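PDB 3OZY: putative mandelate racemase from Bordetella bronchiseptica, which is of unknown function but, as an enolase superfamily member that binds magnesium, probably acts on acid sugars or related carboxylates. Local coordinates for residues A[11-16]-A[368-373]. Residues are numbered along the deposited sequence; the frame is centred on the assembly and turned at random.
Sequences HALSTP and DFVAAH
Ser14 offers its backbone N-H to the carbonyl oxygen of His373, and this bond, N to O 2.9 Å with 161° at the hydrogen, pins the turn that follows helix 367-372 to the outer strand of the N-terminal antiparallel sheet. In the enolase fold that sheet belongs to the capping domain beside the barrel; here a segment close to the C-terminus, 352 residues on, returns to pack against it. The same His373 O also receives a CA-H contact from Leu13, whose CA lies 3.2 Å away, so two neighbouring strand residues converge on one oxygen.

On the helix side of that bond, the CD2 branch of Leu13 lies 3.5 Å from Val370 O and 3.9 Å from Val370 CG1. Val370 CG1 stands anti to the backbone N (chi1 172°), and the Val370 side chain also touches Leu37 of the central strand and Leu341 of a nearby loop. Two residues along the strand from Leu13, the Thr15 CG2 methyl contacts Phe369 CZ at 3.8 Å and His373 CD2, bridging the two rings, while the Thr15 hydroxyl bonds to Arg33 O on the adjacent strand. Ser14 OG is hydrogen-bonded to Gln34 NE2, so the strand's polar side chains are tied into the sheet.

Past His373 the chain stays beside the strand, where Trp375 is backbone hydrogen-bonded to Ala12. Within its own segment the imidazole of His373 is oriented by Phe369, whose CE1 lies 3.1 Å above one face, offset toward the rim. The strand contributes Ser14 O, at the ring edge and close to its plane. The ring's rotation is fixed by ND1 of His373, which donates to Phe369 O at 2.8 Å, with the acceptor only 2° out of the imidazole plane.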
ATOM      1  N   HIS A  11     -20.522  -7.207  -0.500  1.00 10.01           N
ATOM      2  CA  HIS A  11     -21.313  -7.453  -1.714  1.00 10.53           C
ATOM      3  C   HIS A  11     -20.671  -6.759  -2.901  1.00  9.78           C
ATOM      4  O   HIS A  11     -20.637  -5.536  -2.960  1.00 10.04           O
ATOM      5  CB  HIS A  11     -22.745  -6.915  -1.569  1.00 12.18           C
ATOM      6  CG  HIS A  11     -23.482  -7.424  -0.369  1.00 13.26           C
ATOM      7  ND1 HIS A  11     -24.305  -8.531  -0.413  1.00 18.88           N
ATOM      8  CD2 HIS A  11     -23.545  -6.959   0.899  1.00 11.76           C
ATOM      9  CE1 HIS A  11     -24.826  -8.735   0.784  1.00 17.82           C
ATOM     10  NE2 HIS A  11     -24.379  -7.796   1.599  1.00 14.42           N
ATOM     11  N   ALA A  12     -20.181  -7.535  -3.858  1.00  8.72           N
ATOM     12  CA  ALA A  12     -19.592  -6.971  -5.070  1.00  9.26           C
ATOM     13  C   ALA A  12     -20.667  -6.569  -6.075  1.00  9.13           C
ATOM     14  O   ALA A  12     -21.475  -7.404  -6.500  1.00  9.42           O
ATOM     15  CB  ALA A  12     -18.616  -7.952  -5.692  1.00  9.46           C
ATOM     16  N   LEU A  13     -20.657  -5.294  -6.463  1.00  8.52           N
ATOM     17  CA  LEU A  13     -21.675  -4.737  -7.346  1.00  8.20           C
ATOM     18  C   LEU A  13     -21.065  -4.083  -8.579  1.00  9.04           C
ATOM     19  O   LEU A  13     -20.004  -3.458  -8.506  1.00  9.02           O
ATOM     20  CB  LEU A  13     -22.508  -3.698  -6.595  1.00 10.23           C
ATOM     21  CG  LEU A  13     -23.169  -4.127  -5.290  1.00  9.58           C
ATOM     22  CD1 LEU A  13     -23.975  -2.973  -4.704  1.00 12.02           C
ATOM     23  CD2 LEU A  13     -24.069  -5.331  -5.524  1.00 10.49           C
ATOM     24  N   SER A  14     -21.743  -4.226  -9.718  1.00  8.58           N
ATOM     25  CA  SER A  14     -21.313  -3.564 -10.937  1.00  9.70           C
ATOM     26  C   SER A  14     -22.505  -2.929 -11.641  1.00  9.34           C
ATOM     27  O   SER A  14     -23.593  -3.513 -11.693  1.00 10.48           O
ATOM     28  CB  SER A  14     -20.596  -4.542 -11.868  1.00  8.77           C
ATOM     29  OG  SER A  14     -19.972  -3.848 -12.941  1.00  9.98           O
ATOM     30  N   THR A  15     -22.301  -1.720 -12.157  1.00  8.06           N
ATOM     31  CA  THR A  15     -23.333  -1.029 -12.933  1.00  8.99           C
ATOM     32  C   THR A  15     -22.727  -0.543 -14.245  1.00  9.48           C
ATOM     33  O   THR A  15     -21.575  -0.112 -14.283  1.00  9.40           O
ATOM     34  CB  THR A  15     -23.951   0.159 -12.159  1.00  9.77           C
ATOM     35  OG1 THR A  15     -22.950   1.162 -11.914  1.00  8.89           O
ATOM     36  CG2 THR A  15     -24.532  -0.299 -10.833  1.00 11.10           C
ATOM     37  N   PRO A  16     -23.501  -0.606 -15.337  1.00  8.85           N
ATOM     38  CA  PRO A  16     -22.930  -0.298 -16.651  1.00  8.88           C
ATOM     39  C   PRO A  16     -22.859   1.199 -16.942  1.00  7.19           C
ATOM     40  O   PRO A  16     -23.484   2.008 -16.255  1.00  8.25           O
ATOM     41  CB  PRO A  16     -23.897  -0.992 -17.617  1.00 10.26           C
ATOM     42  CG  PRO A  16     -25.202  -1.010 -16.893  1.00 10.13           C
ATOM     43  CD  PRO A  16     -24.868  -1.151 -15.424  1.00 10.84           C
ATOM     44  N   ASP A 368     -33.205  -4.479  -3.325  1.00 17.42           N
ATOM     45  CA  ASP A 368     -33.578  -5.074  -4.601  1.00 18.38           C
ATOM     46  C   ASP A 368     -32.573  -4.650  -5.674  1.00 16.04           C
ATOM     47  O   ASP A 368     -32.142  -5.462  -6.494  1.00 17.18           O
ATOM     48  CB  ASP A 368     -35.005  -4.682  -4.999  1.00 18.94           C
ATOM     49  CG  ASP A 368     -36.051  -5.252  -4.055  1.00 24.61           C
ATOM     50  OD1 ASP A 368     -35.813  -6.333  -3.480  1.00 24.84           O
ATOM     51  OD2 ASP A 368     -37.112  -4.617  -3.896  1.00 33.98           O
ATOM     52  N   PHE A 369     -32.193  -3.374  -5.662  1.00 14.52           N
ATOM     53  CA  PHE A 369     -31.163  -2.898  -6.574  1.00 15.30           C
ATOM     54  C   PHE A 369     -29.858  -3.669  -6.340  1.00 13.67           C
ATOM     55  O   PHE A 369     -29.229  -4.133  -7.286  1.00 13.12           O
ATOM     56  CB  PHE A 369     -30.953  -1.387  -6.423  1.00 14.39           C
ATOM     57  CG  PHE A 369     -29.786  -0.861  -7.206  1.00 14.82           C
ATOM     58  CD1 PHE A 369     -29.952  -0.413  -8.504  1.00 16.35           C
ATOM     59  CD2 PHE A 369     -28.517  -0.834  -6.645  1.00 15.58           C
ATOM     60  CE1 PHE A 369     -28.875   0.059  -9.230  1.00 17.30           C
ATOM     61  CE2 PHE A 369     -27.433  -0.368  -7.374  1.00 15.43           C
ATOM     62  CZ  PHE A 369     -27.615   0.081  -8.662  1.00 14.38           C
ATOM     63  N   VAL A 370     -29.466  -3.821  -5.077  1.00 12.98           N
ATOM     64  CA  VAL A 370     -28.258  -4.571  -4.740  1.00 13.42           C
ATOM     65  C   VAL A 370     -28.304  -5.979  -5.328  1.00 12.38           C
ATOM     66  O   VAL A 370     -27.380  -6.413  -6.009  1.00 13.41           O
ATOM     67  CB  VAL A 370     -28.052  -4.639  -3.209  1.00 11.46           C
ATOM     68  CG1 VAL A 370     -26.906  -5.580  -2.855  1.00 14.02           C
ATOM     69  CG2 VAL A 370     -27.797  -3.238  -2.652  1.00 12.62           C
ATOM     70  N   ALA A 371     -29.406  -6.681  -5.079  1.00 14.63           N
ATOM     71  CA  ALA A 371     -29.542  -8.054  -5.554  1.00 17.52           C
ATOM     72  C   ALA A 371     -29.462  -8.154  -7.079  1.00 16.30           C
ATOM     73  O   ALA A 371     -28.966  -9.145  -7.615  1.00 20.19           O
ATOM     74  CB  ALA A 371     -30.840  -8.661  -5.043  1.00 18.38           C
ATOM     75  N   ALA A 372     -29.937  -7.122  -7.773  1.00 13.17           N
ATOM     76  CA  ALA A 372     -29.975  -7.136  -9.238  1.00 14.73           C
ATOM     77  C   ALA A 372     -28.674  -6.696  -9.911  1.00 15.83           C
ATOM     78  O   ALA A 372     -28.572  -6.732 -11.134  1.00 16.00           O
ATOM     79  CB  ALA A 372     -31.135  -6.287  -9.750  1.00 17.00           C
ATOM     80  N   HIS A 373     -27.686  -6.277  -9.125  1.00 13.45           N
ATOM     81  CA  HIS A 373     -26.442  -5.775  -9.713  1.00 11.75           C
ATOM     82  C   HIS A 373     -25.187  -6.477  -9.211  1.00 12.76           C
ATOM     83  O   HIS A 373     -24.112  -5.868  -9.115  1.00 11.81           O
ATOM     84  CB  HIS A 373     -26.342  -4.256  -9.550  1.00 12.87           C
ATOM     85  CG  HIS A 373     -27.362  -3.513 -10.351  1.00 12.85           C
ATOM     86  ND1 HIS A 373     -28.643  -3.289  -9.894  1.00 15.20           N
ATOM     87  CD2 HIS A 373     -27.303  -2.979 -11.593  1.00 18.18           C
ATOM     88  CE1 HIS A 373     -29.326  -2.634 -10.816  1.00 19.48           C
ATOM     89  NE2 HIS A 373     -28.536  -2.430 -11.855  1.00 22.14           N
TER